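Local coordinates for protein endo-beta-1,4-mannanase (Alicyclobacillus acidocaldarius, PDB 4CD7) that hydrolyses internal beta-1,4-mannosidic linkages of mannan as a TIM-barrel endo-mannanase of glycoside hydrolase family 113, at residues M55-D60 against C98-W103; L92-N97 against D129-Y134; T102-I107 against C150-A155; T178-H183 against S199-Y204. All coordinates share one frame; numbering follows the deposited sequence.

Contact 1: M55-D60 against C98-W103; sequences MEHPGD and CRDGTW. With BMA (beta-D-mannopyranose), chain C.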
# COMPACT_ATOMS: atom_id res chain seq x y z
N MET A 55 -13.85 7.10 -8.15
CA MET A 55 -14.77 6.79 -9.22
C MET A 55 -16.20 6.78 -8.64
O MET A 55 -16.41 6.39 -7.52
CB MET A 55 -14.45 5.41 -9.79
CG MET A 55 -13.17 5.41 -10.62
SD MET A 55 -12.49 3.75 -10.84
CE MET A 55 -13.71 3.06 -11.97
N GLU A 56 -17.20 7.19 -9.42
CA GLU A 56 -18.56 7.19 -8.88
C GLU A 56 -19.04 5.75 -8.78
O GLU A 56 -19.69 5.37 -7.79
CB GLU A 56 -19.51 8.04 -9.75
CG GLU A 56 -19.18 9.52 -9.76
CD GLU A 56 -19.27 10.14 -8.37
OE1 GLU A 56 -20.11 9.68 -7.56
OE2 GLU A 56 -18.50 11.06 -8.07
N HIS A 57 -18.68 4.96 -9.78
CA HIS A 57 -19.14 3.59 -9.91
C HIS A 57 -18.02 2.77 -10.54
O HIS A 57 -17.13 3.32 -11.20
CB HIS A 57 -20.39 3.49 -10.81
CG HIS A 57 -21.53 4.38 -10.41
ND1 HIS A 57 -22.27 4.16 -9.26
CD2 HIS A 57 -22.06 5.47 -11.00
CE1 HIS A 57 -23.20 5.10 -9.16
NE2 HIS A 57 -23.09 5.90 -10.21
N PRO A 58 -18.05 1.45 -10.32
CA PRO A 58 -16.96 0.63 -10.84
C PRO A 58 -16.89 0.56 -12.39
O PRO A 58 -15.87 0.11 -12.94
CB PRO A 58 -17.22 -0.74 -10.19
CG PRO A 58 -18.68 -0.76 -9.91
CD PRO A 58 -18.98 0.66 -9.49
N GLY A 59 -17.95 1.02 -13.07
CA GLY A 59 -18.02 1.09 -14.53
C GLY A 59 -17.88 2.49 -15.15
O GLY A 59 -18.16 2.68 -16.33
N ASP A 60 -17.40 3.44 -14.34
CA ASP A 60 -17.20 4.82 -14.77
C ASP A 60 -15.72 5.10 -15.13
O ASP A 60 -14.84 4.92 -14.31
CB ASP A 60 -17.68 5.74 -13.66
CG ASP A 60 -18.00 7.11 -14.15
OD1 ASP A 60 -17.30 7.59 -15.06
OD2 ASP A 60 -18.95 7.72 -13.62
N CYS A 98 -14.13 3.50 -5.26
CA CYS A 98 -15.44 3.78 -5.81
C CYS A 98 -16.33 4.34 -4.72
O CYS A 98 -16.36 3.81 -3.60
CB CYS A 98 -16.08 2.50 -6.34
SG CYS A 98 -15.26 1.83 -7.79
N ARG A 99 -17.10 5.37 -5.04
CA ARG A 99 -17.95 6.01 -4.05
C ARG A 99 -19.00 5.05 -3.46
O ARG A 99 -19.36 5.17 -2.30
CB ARG A 99 -18.64 7.26 -4.61
CG ARG A 99 -19.32 8.07 -3.50
CD ARG A 99 -20.17 9.22 -4.04
NE ARG A 99 -19.41 10.17 -4.84
CZ ARG A 99 -18.62 11.11 -4.34
NH1 ARG A 99 -18.45 11.25 -3.02
NH2 ARG A 99 -17.99 11.93 -5.16
N ASP A 100 -19.47 4.10 -4.27
CA ASP A 100 -20.46 3.13 -3.80
C ASP A 100 -19.87 2.00 -2.94
O ASP A 100 -20.61 1.14 -2.48
CB ASP A 100 -21.25 2.56 -4.98
CG ASP A 100 -20.45 1.59 -5.84
OD1 ASP A 100 -19.22 1.44 -5.67
OD2 ASP A 100 -21.09 0.96 -6.71
N GLY A 101 -18.55 2.01 -2.75
CA GLY A 101 -17.90 1.03 -1.89
C GLY A 101 -17.36 -0.20 -2.59
O GLY A 101 -16.71 -1.01 -1.97
N THR A 102 -17.62 -0.33 -3.88
CA THR A 102 -17.09 -1.46 -4.67
C THR A 102 -15.56 -1.44 -4.66
O THR A 102 -14.93 -0.39 -4.90
CB THR A 102 -17.57 -1.44 -6.14
OG1 THR A 102 -19.00 -1.50 -6.20
CG2 THR A 102 -16.99 -2.63 -6.93
N TRP A 103 -14.96 -2.59 -4.41
CA TRP A 103 -13.53 -2.75 -4.40
C TRP A 103 -12.94 -2.47 -5.79
O TRP A 103 -13.51 -2.87 -6.81
CB TRP A 103 -13.20 -4.19 -3.98
CG TRP A 103 -11.76 -4.58 -4.05
CD1 TRP A 103 -10.67 -3.87 -3.59
CD2 TRP A 103 -11.25 -5.82 -4.52
NE1 TRP A 103 -9.52 -4.58 -3.80
CE2 TRP A 103 -9.86 -5.79 -4.35
CE3 TRP A 103 -11.84 -6.96 -5.08
CZ2 TRP A 103 -9.06 -6.85 -4.73
CZ3 TRP A 103 -11.05 -7.99 -5.44
CH2 TRP A 103 -9.66 -7.92 -5.28
C1 BMA C . -10.73 -7.67 -0.88
C2 BMA C . -11.58 -6.53 -0.31
C3 BMA C . -10.83 -5.22 -0.43
C4 BMA C . -9.40 -5.33 0.10
C5 BMA C . -8.68 -6.55 -0.45
C6 BMA C . -7.32 -6.73 0.22
O2 BMA C . -11.92 -6.76 1.07
O3 BMA C . -11.49 -4.13 0.23
O4 BMA C . -8.69 -4.17 -0.33
O5 BMA C . -9.45 -7.72 -0.23
O6 BMA C . -6.76 -7.99 -0.15
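Glu56 and Arg99 run side by side and meet in a side-on salt bridge near the protein surface. Arg99 NE donates to Glu56 OE1 at 2.9 Å and Arg99 NH2 to Glu56 OE2 at 3.1 Å, the latter on the syn lone pair. Both oxygens lie in the guanidinium plane, and the two flat groups are only 22° apart, so the paired bonds resist rotation of either one. Glu56 points away from the facing loop at its root, and a bend at chi2 (-61°) returns its carboxylate to the arginine.

Beside the salt bridge the filling is compact and largely apolar. Cys98 SG lies 3.7 Å from Pro58 CA, a small, polarisable sulfur suited to a buried spot against a rigid ring. Pro58 CB also touches Thr102 CG2 at 3.8 Å. Asp100 OD1 accepts from Thr102 N, which makes an Asx turn, and the Thr102 hydroxyl adds a second bond to the same oxygen from the same face of the carboxylate.

The backbones join through Arg99 N to Met55 O (2.8 Å), where strands 46-55 and 89-98 end as parallel neighbours. Their following loops, leading to helices 73-85 and 120-140, are thus tied together at the barrel rim.

Contact 2: L92-N97 against D129-Y134; sequences LKPTVN and DMMAHY. With BMA (beta-D-mannopyranose), chain F.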
# COMPACT_ATOMS: atom_id res chain seq x y z
N LEU A 92 5.21 7.00 -2.40
CA LEU A 92 3.95 7.63 -2.72
C LEU A 92 3.05 6.63 -3.44
O LEU A 92 3.45 6.02 -4.44
CB LEU A 92 4.15 8.90 -3.55
CG LEU A 92 2.90 9.76 -3.82
CD1 LEU A 92 2.37 10.31 -2.50
CD2 LEU A 92 3.18 10.89 -4.81
N LYS A 93 1.84 6.46 -2.89
CA LYS A 93 0.87 5.48 -3.38
C LYS A 93 -0.52 6.11 -3.65
O LYS A 93 -1.40 6.11 -2.80
CB LYS A 93 0.74 4.35 -2.38
CG LYS A 93 -0.26 3.25 -2.75
CD LYS A 93 -0.13 2.13 -1.74
CE LYS A 93 -1.31 1.21 -1.80
NZ LYS A 93 -1.07 0.06 -0.94
N PRO A 94 -0.70 6.63 -4.86
CA PRO A 94 -2.04 7.04 -5.31
C PRO A 94 -2.78 5.79 -5.75
O PRO A 94 -2.22 4.95 -6.43
CB PRO A 94 -1.76 7.96 -6.50
CG PRO A 94 -0.38 7.68 -6.92
CD PRO A 94 0.34 6.91 -5.86
N THR A 95 -4.02 5.66 -5.33
CA THR A 95 -4.88 4.61 -5.85
C THR A 95 -6.29 5.20 -6.09
O THR A 95 -6.46 6.44 -6.14
CB THR A 95 -4.85 3.33 -4.95
OG1 THR A 95 -5.51 2.24 -5.62
CG2 THR A 95 -5.49 3.54 -3.64
N VAL A 96 -7.26 4.33 -6.30
CA VAL A 96 -8.61 4.74 -6.65
C VAL A 96 -9.63 3.88 -5.92
O VAL A 96 -9.46 2.67 -5.81
CB VAL A 96 -8.84 4.72 -8.17
CG1 VAL A 96 -8.68 3.30 -8.76
CG2 VAL A 96 -10.19 5.35 -8.53
N ASN A 97 -10.65 4.54 -5.37
CA ASN A 97 -11.80 3.91 -4.75
C ASN A 97 -13.08 4.27 -5.50
O ASN A 97 -13.11 5.21 -6.31
CB ASN A 97 -11.95 4.31 -3.28
CG ASN A 97 -10.93 3.63 -2.33
OD1 ASN A 97 -10.24 2.68 -2.69
ND2 ASN A 97 -10.88 4.12 -1.09
N ASP A 129 -3.20 9.59 -16.67
CA ASP A 129 -3.04 11.02 -16.31
C ASP A 129 -2.83 11.19 -14.80
O ASP A 129 -1.94 11.94 -14.36
CB ASP A 129 -4.24 11.86 -16.75
CG ASP A 129 -4.24 12.18 -18.24
OD1 ASP A 129 -3.24 11.92 -18.98
OD2 ASP A 129 -5.31 12.69 -18.67
N MET A 130 -3.62 10.48 -13.99
CA MET A 130 -3.43 10.53 -12.53
C MET A 130 -2.03 10.07 -12.11
O MET A 130 -1.38 10.71 -11.29
CB MET A 130 -4.50 9.66 -11.84
CG MET A 130 -4.47 9.72 -10.32
SD MET A 130 -5.79 8.79 -9.52
CE MET A 130 -5.32 7.08 -9.55
N MET A 131 -1.58 8.95 -12.67
CA MET A 131 -0.27 8.41 -12.29
C MET A 131 0.86 9.35 -12.72
O MET A 131 1.84 9.55 -12.00
CB MET A 131 -0.05 7.02 -12.89
CG MET A 131 -0.90 5.92 -12.27
SD MET A 131 -0.79 5.80 -10.49
CE MET A 131 -2.31 6.60 -10.09
N ALA A 132 0.72 9.93 -13.91
CA ALA A 132 1.72 10.88 -14.37
C ALA A 132 1.73 12.10 -13.46
O ALA A 132 2.80 12.61 -13.12
CB ALA A 132 1.45 11.29 -15.81
N HIS A 133 0.54 12.55 -13.05
CA HIS A 133 0.45 13.70 -12.14
C HIS A 133 1.21 13.42 -10.84
O HIS A 133 2.10 14.22 -10.42
CB HIS A 133 -1.03 14.02 -11.81
CG HIS A 133 -1.19 15.11 -10.82
ND1 HIS A 133 -1.51 16.39 -11.18
CD2 HIS A 133 -1.09 15.12 -9.47
CE1 HIS A 133 -1.58 17.16 -10.11
NE2 HIS A 133 -1.36 16.41 -9.05
N TYR A 134 0.90 12.29 -10.21
CA TYR A 134 1.54 11.95 -8.93
C TYR A 134 2.97 11.44 -9.03
O TYR A 134 3.74 11.59 -8.06
CB TYR A 134 0.64 11.04 -8.06
CG TYR A 134 -0.59 11.82 -7.63
CD1 TYR A 134 -0.48 12.88 -6.71
CD2 TYR A 134 -1.84 11.54 -8.16
CE1 TYR A 134 -1.57 13.64 -6.36
CE2 TYR A 134 -2.93 12.29 -7.83
CZ TYR A 134 -2.82 13.32 -6.92
OH TYR A 134 -3.96 14.04 -6.58
C1 BMA F . -9.30 -0.12 4.16
C2 BMA F . -9.23 0.62 5.49
C3 BMA F . -10.63 1.18 5.71
C4 BMA F . -10.97 2.11 4.55
C5 BMA F . -10.85 1.42 3.19
C6 BMA F . -11.03 2.42 2.04
O2 BMA F . -8.22 1.64 5.42
O3 BMA F . -10.76 1.83 6.98
O4 BMA F . -12.31 2.59 4.73
O5 BMA F . -9.57 0.78 3.07
O6 BMA F . -10.71 1.84 0.76
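Pro94 lays its ring against the beta carbon of Tyr134, with Pro94 CG 3.7 Å from Tyr134 CB, the two side chains sliding past each other in opposite directions. Met131 closes over the same proline: its CE sits 3.9 Å from Pro94 CG. Although Met131 leaves its helix at a slant, bends at chi2 (-53°) and chi3 bring the methyl round to the strand, the sort of path that an unbranched, flexible thioether chain can follow. Proline suits its place because its compact ring offers carbon to the helix.

Leu92 adds a second apolar contact, CD2 reaching 4.1 Å from Tyr134 CB and lying 3.4 Å from Tyr134 O. Farther along the strand, Met130, with CG anti to the backbone N (chi1 -176°), is extended as far as SD, and a bend at chi3 sets its CE 3.7 Å from Thr95 O. No hydrogen bond spans the interface; shape and burial hold it.

The strand and helix segments run nearly antiparallel, at 157°, with their axes 9.3 Å apart, as expected of a strand and the helix that follows it in a TIM barrel. Strand 89-98 is flanked by strands 46-55 and 145-150, and Met131 also touches Phe146 of the latter. Tyr134 makes an edge-to-face pair with Phe51 of strand 46-55 and packs on Asp73 and Ile76 of helix 73-85, filling the layer between the barrel and its helices.

Contact 3: T102-I107 against C150-A155; sequences TWRGEI and CEMTTA. With BMA (beta-D-mannopyranose), chain C; IFM (5-hydroxymethyl-3,4-dihydroxypiperidine), chain E.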
# COMPACT_ATOMS: atom_id res chain seq x y z
N THR A 102 -17.62 -0.33 -3.88
CA THR A 102 -17.09 -1.46 -4.67
C THR A 102 -15.56 -1.44 -4.66
O THR A 102 -14.93 -0.39 -4.90
CB THR A 102 -17.57 -1.44 -6.14
OG1 THR A 102 -19.00 -1.50 -6.20
CG2 THR A 102 -16.99 -2.63 -6.93
N TRP A 103 -14.96 -2.59 -4.41
CA TRP A 103 -13.53 -2.75 -4.40
C TRP A 103 -12.94 -2.47 -5.79
O TRP A 103 -13.51 -2.87 -6.81
CB TRP A 103 -13.20 -4.19 -3.98
CG TRP A 103 -11.76 -4.58 -4.05
CD1 TRP A 103 -10.67 -3.87 -3.59
CD2 TRP A 103 -11.25 -5.82 -4.52
NE1 TRP A 103 -9.52 -4.58 -3.80
CE2 TRP A 103 -9.86 -5.79 -4.35
CE3 TRP A 103 -11.84 -6.96 -5.08
CZ2 TRP A 103 -9.06 -6.85 -4.73
CZ3 TRP A 103 -11.05 -7.99 -5.44
CH2 TRP A 103 -9.66 -7.92 -5.28
N ARG A 104 -11.81 -1.77 -5.81
CA ARG A 104 -11.14 -1.40 -7.05
C ARG A 104 -10.64 -2.58 -7.87
O ARG A 104 -10.43 -2.45 -9.06
CB ARG A 104 -9.97 -0.46 -6.77
CG ARG A 104 -8.77 -1.10 -6.09
CD ARG A 104 -7.79 -0.02 -5.65
NE ARG A 104 -8.17 0.64 -4.40
CZ ARG A 104 -7.66 0.37 -3.21
NH1 ARG A 104 -6.74 -0.58 -3.10
NH2 ARG A 104 -8.07 1.03 -2.13
N GLY A 105 -10.52 -3.73 -7.22
CA GLY A 105 -10.16 -4.97 -7.90
C GLY A 105 -11.26 -5.58 -8.75
O GLY A 105 -11.02 -6.61 -9.45
N GLU A 106 -12.44 -4.97 -8.70
CA GLU A 106 -13.61 -5.38 -9.47
C GLU A 106 -14.11 -4.31 -10.46
O GLU A 106 -15.21 -4.44 -10.99
CB GLU A 106 -14.75 -5.80 -8.52
CG GLU A 106 -14.40 -7.01 -7.68
CD GLU A 106 -15.39 -7.31 -6.58
OE1 GLU A 106 -16.36 -6.55 -6.38
OE2 GLU A 106 -15.19 -8.34 -5.92
N ILE A 107 -13.32 -3.29 -10.78
CA ILE A 107 -13.74 -2.37 -11.85
C ILE A 107 -13.87 -3.11 -13.20
O ILE A 107 -13.16 -4.09 -13.46
CB ILE A 107 -12.84 -1.13 -11.99
CG1 ILE A 107 -11.46 -1.49 -12.47
CG2 ILE A 107 -12.84 -0.32 -10.70
CD1 ILE A 107 -10.65 -0.27 -12.86
N CYS A 150 -2.58 -0.66 -7.17
CA CYS A 150 -2.89 -1.42 -5.97
C CYS A 150 -4.13 -2.30 -6.15
O CYS A 150 -5.24 -1.79 -6.26
CB CYS A 150 -3.11 -0.45 -4.79
SG CYS A 150 -3.50 -1.25 -3.23
N GLU A 151 -3.92 -3.63 -6.15
CA GLU A 151 -4.98 -4.62 -6.12
C GLU A 151 -5.93 -4.56 -7.32
O GLU A 151 -7.13 -4.85 -7.18
CB GLU A 151 -5.78 -4.51 -4.82
CG GLU A 151 -4.97 -4.78 -3.54
CD GLU A 151 -5.76 -4.52 -2.26
OE1 GLU A 151 -7.00 -4.25 -2.29
OE2 GLU A 151 -5.12 -4.53 -1.19
N MET A 152 -5.41 -4.22 -8.51
CA MET A 152 -6.27 -3.98 -9.67
C MET A 152 -6.49 -5.28 -10.43
O MET A 152 -6.17 -5.40 -11.63
CB MET A 152 -5.69 -2.89 -10.57
CG MET A 152 -5.39 -1.57 -9.86
SD MET A 152 -6.82 -0.77 -9.11
CE MET A 152 -7.71 -0.18 -10.54
N THR A 153 -7.06 -6.27 -9.75
CA THR A 153 -7.14 -7.60 -10.35
C THR A 153 -7.85 -7.66 -11.72
O THR A 153 -7.34 -8.26 -12.63
CB THR A 153 -7.76 -8.59 -9.36
OG1 THR A 153 -6.88 -8.70 -8.23
CG2 THR A 153 -7.98 -9.99 -10.01
N THR A 154 -8.99 -6.99 -11.88
CA THR A 154 -9.68 -6.97 -13.20
C THR A 154 -8.90 -6.19 -14.30
O THR A 154 -9.09 -6.44 -15.48
CB THR A 154 -11.11 -6.41 -13.12
OG1 THR A 154 -11.10 -5.18 -12.42
CG2 THR A 154 -12.09 -7.36 -12.41
N ALA A 155 -8.11 -5.20 -13.91
CA ALA A 155 -7.31 -4.42 -14.86
C ALA A 155 -6.03 -5.14 -15.31
O ALA A 155 -5.48 -4.84 -16.36
CB ALA A 155 -6.93 -3.09 -14.21
C1 BMA C . -10.73 -7.67 -0.88
C2 BMA C . -11.58 -6.53 -0.31
C3 BMA C . -10.83 -5.22 -0.43
C4 BMA C . -9.40 -5.33 0.10
C5 BMA C . -8.68 -6.55 -0.45
C6 BMA C . -7.32 -6.73 0.22
O2 BMA C . -11.92 -6.76 1.07
O3 BMA C . -11.49 -4.13 0.23
O4 BMA C . -8.69 -4.17 -0.33
O5 BMA C . -9.45 -7.72 -0.23
O6 BMA C . -6.76 -7.99 -0.15
O4 IFM E . -8.20 -0.82 3.62
C4 IFM E . -7.97 -1.74 2.55
C3 IFM E . -7.40 -1.01 1.33
O3 IFM E . -8.47 -0.26 0.75
C2 IFM E . -6.80 -1.94 0.27
N IFM E . -6.23 -3.17 0.80
C1 IFM E . -6.75 -3.81 1.99
C5 IFM E . -7.05 -2.81 3.09
C6 IFM E . -7.65 -3.52 4.29
O6 IFM E . -8.88 -4.17 3.98
O HOH W 1 -9.04 -3.68 -11.19
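With CG anti to the backbone N (chi1 174°), Trp103 swings its indole across Glu151, whose side chain runs extended beyond CG, and the two cross at about a right angle. Trp103 NE1 donates to the anti lone pair of Glu151 OE1 at 3.0 Å, the acceptor tilted 20° from the ring plane. Glu151 OE1 also accepts from BMA O4, of the chain C beta-mannose, at 2.6 Å. Glu151 OE2 accepts from the ring N of the bound piperidine iminosugar IFM at 2.7 Å and is also hydrogen-bonded to Ser201 OG. That mannose lies over one face of the indole, a flat apolar platform suited to a sugar. Gly105 N lies 3.4 Å above the opposite face of the Trp103 ring, toward the rim, and Gly105, having no side chain, brings its CA up to Glu151 O.

Arg104 passes over Met152, its CG 3.6 Å from Met152 SD. Its NH2 donates to IFM O3 at 3.2 Å, and bonds to Val96 O and Asn97 OD1 anchor the guanidinium. Ile107 CD1 meets Met152 CE, on the same sulfur-bearing chain, at 3.7 Å. Thr154 binds the facing backbone twice: OG1 donates to Ile107 O at 2.6 Å, in the carbonyl plane on a lone pair, and its N donates to Gly105 O. A water links Arg104 O with Thr154 OG1 and Ala155 N.

These loops follow strands 89-98 and 145-150 of the barrel. Trp120 and Trp123 of helix 120-140 pack on Ile107, while Asn182 of strand 176-182 touches Trp103, Glu151 and Thr153.

Contact 4: T178-H183 against S199-Y204; sequences TYNCNH and SSSAYY. With MAN (alpha-D-mannopyranose), chain B; BMA (beta-D-mannopyranose), chain C; IFM (5-hydroxymethyl-3,4-dihydroxypiperidine), chain E.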
# COMPACT_ATOMS: atom_id res chain seq x y z
N THR A 178 7.14 0.29 -8.03
CA THR A 178 6.52 -1.01 -7.81
C THR A 178 5.07 -0.98 -8.26
O THR A 178 4.49 0.08 -8.47
CB THR A 178 6.61 -1.42 -6.32
OG1 THR A 178 6.25 -2.79 -6.16
CG2 THR A 178 5.70 -0.52 -5.42
N TYR A 179 4.53 -2.16 -8.46
CA TYR A 179 3.08 -2.38 -8.58
C TYR A 179 2.73 -3.37 -7.46
O TYR A 179 3.41 -4.37 -7.30
CB TYR A 179 2.67 -2.95 -9.97
CG TYR A 179 1.25 -3.38 -10.01
CD1 TYR A 179 0.20 -2.44 -10.07
CD2 TYR A 179 0.90 -4.73 -9.94
CE1 TYR A 179 -1.12 -2.82 -10.05
CE2 TYR A 179 -0.44 -5.10 -9.93
CZ TYR A 179 -1.45 -4.16 -10.00
OH TYR A 179 -2.78 -4.57 -9.95
N ASN A 180 1.63 -3.07 -6.75
CA ASN A 180 1.11 -3.78 -5.59
C ASN A 180 -0.11 -4.64 -6.04
O ASN A 180 -1.23 -4.15 -6.20
CB ASN A 180 0.78 -2.69 -4.55
CG ASN A 180 0.02 -3.13 -3.30
OD1 ASN A 180 -0.31 -2.25 -2.46
ND2 ASN A 180 -0.26 -4.41 -3.11
N CYS A 181 0.11 -5.93 -6.25
CA CYS A 181 -0.99 -6.85 -6.62
C CYS A 181 -1.66 -7.37 -5.36
O CYS A 181 -1.14 -7.22 -4.25
CB CYS A 181 -0.48 -8.02 -7.48
SG CYS A 181 0.50 -9.26 -6.61
N ASN A 182 -2.84 -7.96 -5.53
CA ASN A 182 -3.55 -8.56 -4.41
C ASN A 182 -2.89 -9.88 -4.03
O ASN A 182 -2.24 -10.52 -4.86
CB ASN A 182 -5.04 -8.78 -4.73
CG ASN A 182 -5.88 -8.91 -3.48
OD1 ASN A 182 -5.54 -8.36 -2.43
ND2 ASN A 182 -6.99 -9.66 -3.56
N HIS A 183 -3.06 -10.31 -2.78
CA HIS A 183 -2.61 -11.64 -2.41
C HIS A 183 -3.25 -12.63 -3.37
O HIS A 183 -4.45 -12.52 -3.72
CB HIS A 183 -2.96 -11.99 -0.96
CG HIS A 183 -4.41 -11.85 -0.65
ND1 HIS A 183 -5.26 -12.93 -0.66
CD2 HIS A 183 -5.17 -10.78 -0.34
CE1 HIS A 183 -6.48 -12.53 -0.37
NE2 HIS A 183 -6.46 -11.23 -0.18
N SER A 199 5.50 -6.40 -5.55
CA SER A 199 4.91 -6.22 -4.23
C SER A 199 3.47 -6.68 -4.19
O SER A 199 2.80 -6.70 -5.23
CB SER A 199 5.05 -4.78 -3.70
OG SER A 199 4.21 -3.84 -4.39
N SER A 200 3.02 -7.09 -3.01
CA SER A 200 1.65 -7.53 -2.85
C SER A 200 1.00 -7.08 -1.55
O SER A 200 1.67 -6.66 -0.60
CB SER A 200 1.51 -9.05 -2.97
OG SER A 200 2.20 -9.71 -1.92
N SER A 201 -0.33 -7.15 -1.56
CA SER A 201 -1.18 -6.95 -0.41
C SER A 201 -1.34 -8.31 0.23
O SER A 201 -2.28 -9.07 -0.07
CB SER A 201 -2.55 -6.40 -0.83
OG SER A 201 -2.51 -5.00 -1.16
N ALA A 202 -0.40 -8.62 1.10
CA ALA A 202 -0.19 -9.96 1.59
C ALA A 202 -1.04 -10.33 2.81
O ALA A 202 -0.50 -10.77 3.84
CB ALA A 202 1.29 -10.13 1.93
N TYR A 203 -2.35 -10.24 2.65
CA TYR A 203 -3.31 -10.53 3.71
C TYR A 203 -3.62 -12.03 3.74
O TYR A 203 -4.74 -12.46 3.55
CB TYR A 203 -4.57 -9.73 3.49
CG TYR A 203 -4.37 -8.22 3.60
CD1 TYR A 203 -4.25 -7.61 4.84
CD2 TYR A 203 -4.34 -7.40 2.47
CE1 TYR A 203 -4.09 -6.23 4.96
CE2 TYR A 203 -4.18 -6.03 2.57
CZ TYR A 203 -4.06 -5.44 3.82
OH TYR A 203 -3.91 -4.07 3.95
N TYR A 204 -2.59 -12.82 3.95
CA TYR A 204 -2.73 -14.26 4.06
C TYR A 204 -3.27 -14.60 5.44
O TYR A 204 -2.81 -14.06 6.44
CB TYR A 204 -1.39 -14.95 3.77
CG TYR A 204 -0.99 -14.72 2.35
CD1 TYR A 204 -1.73 -15.28 1.31
CD2 TYR A 204 0.09 -13.90 2.02
CE1 TYR A 204 -1.40 -15.05 -0.01
CE2 TYR A 204 0.42 -13.65 0.69
CZ TYR A 204 -0.35 -14.21 -0.33
OH TYR A 204 -0.07 -14.00 -1.68
C1 MAN B . -11.08 -12.75 -1.74
C2 MAN B . -9.79 -11.99 -1.93
C3 MAN B . -9.93 -10.71 -1.11
C4 MAN B . -11.13 -9.91 -1.62
C5 MAN B . -12.41 -10.76 -1.79
C6 MAN B . -13.41 -10.04 -2.68
O1 MAN B . -11.12 -13.64 -0.63
O2 MAN B . -9.57 -11.71 -3.32
O3 MAN B . -8.75 -9.93 -1.18
O4 MAN B . -11.44 -8.89 -0.70
O5 MAN B . -12.19 -12.08 -2.33
O6 MAN B . -14.67 -10.14 -2.07
C1 BMA C . -10.73 -7.67 -0.88
C2 BMA C . -11.58 -6.53 -0.31
C3 BMA C . -10.83 -5.22 -0.43
C4 BMA C . -9.40 -5.33 0.10
C5 BMA C . -8.68 -6.55 -0.45
C6 BMA C . -7.32 -6.73 0.22
O2 BMA C . -11.92 -6.76 1.07
O3 BMA C . -11.49 -4.13 0.23
O4 BMA C . -8.69 -4.17 -0.33
O5 BMA C . -9.45 -7.72 -0.23
O6 BMA C . -6.76 -7.99 -0.15
O4 IFM E . -8.20 -0.82 3.62
C4 IFM E . -7.97 -1.74 2.55
C3 IFM E . -7.40 -1.01 1.33
O3 IFM E . -8.47 -0.26 0.75
C2 IFM E . -6.80 -1.94 0.27
N IFM E . -6.23 -3.17 0.80
C1 IFM E . -6.75 -3.81 1.99
C5 IFM E . -7.05 -2.81 3.09
C6 IFM E . -7.65 -3.52 4.29
O6 IFM E . -8.88 -4.17 3.98
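Thr178 OG1 meets Ser199 OG at 2.9 Å and is also hydrogen-bonded to Leu197 O; Tyr179 O stands close to that same serine hydroxyl. Asn180 donates through ND2 to Ser201 OG at 3.0 Å; its OD1 is held by Lys93, so bonds at both ends fix the amide's rotation. Ser201 OG in turn bonds to Glu151. Ser199 and Ser201 suit this face of the sheet, shared with Asn180, because they carry hydroxyls with little bulk. Cys181 supplies the regular parallel backbone pairing, its N to Ser199 O at 3.0 Å and its O to Ser201 N at 2.8 Å.

Asn182 divides its amide between two sugars. Asn182 OD1 accepts from BMA O6 (chain C) at 2.6 Å. Its ND2 donates almost straight (176°) to MAN O3. His183 NE2 shares MAN O3 at 2.8 Å. Its imidazole turns an edge to the face of Tyr204, the planes 77° apart, while Tyr203 O lies over one imidazole face. Tyr203 CE2 lies 3.4 Å from C1 of the iminosugar IFM.

Sugar-binding groups at and just beyond the C-terminal ends of neighbouring parallel strands are characteristic of a TIM-barrel active site, here of a family 113 glycoside hydrolase.

How the contacts relate
Contact 2 has no hydrogen bond between its segments and is mainly apolar, a buried strand-to-helix layer behind the barrel wall, whereas contact 1 lies farthest from the chain centre and adds a salt bridge near the surface. Contacts 3 and 4 are buried too, yet rich in polar bonds, because they line the sugar-binding cleft and share two bound groups. Strand 89-98 and the loop after it serve contacts 1, 2 and 3, with Thr102 and Trp103 common to contacts 1 and 3, while contact 4 pairs two later strands of the same barrel. Charge thus pairs with charge at the rim, carbon with carbon in the outer layer, and hydrogen bonds gather where sugar is held.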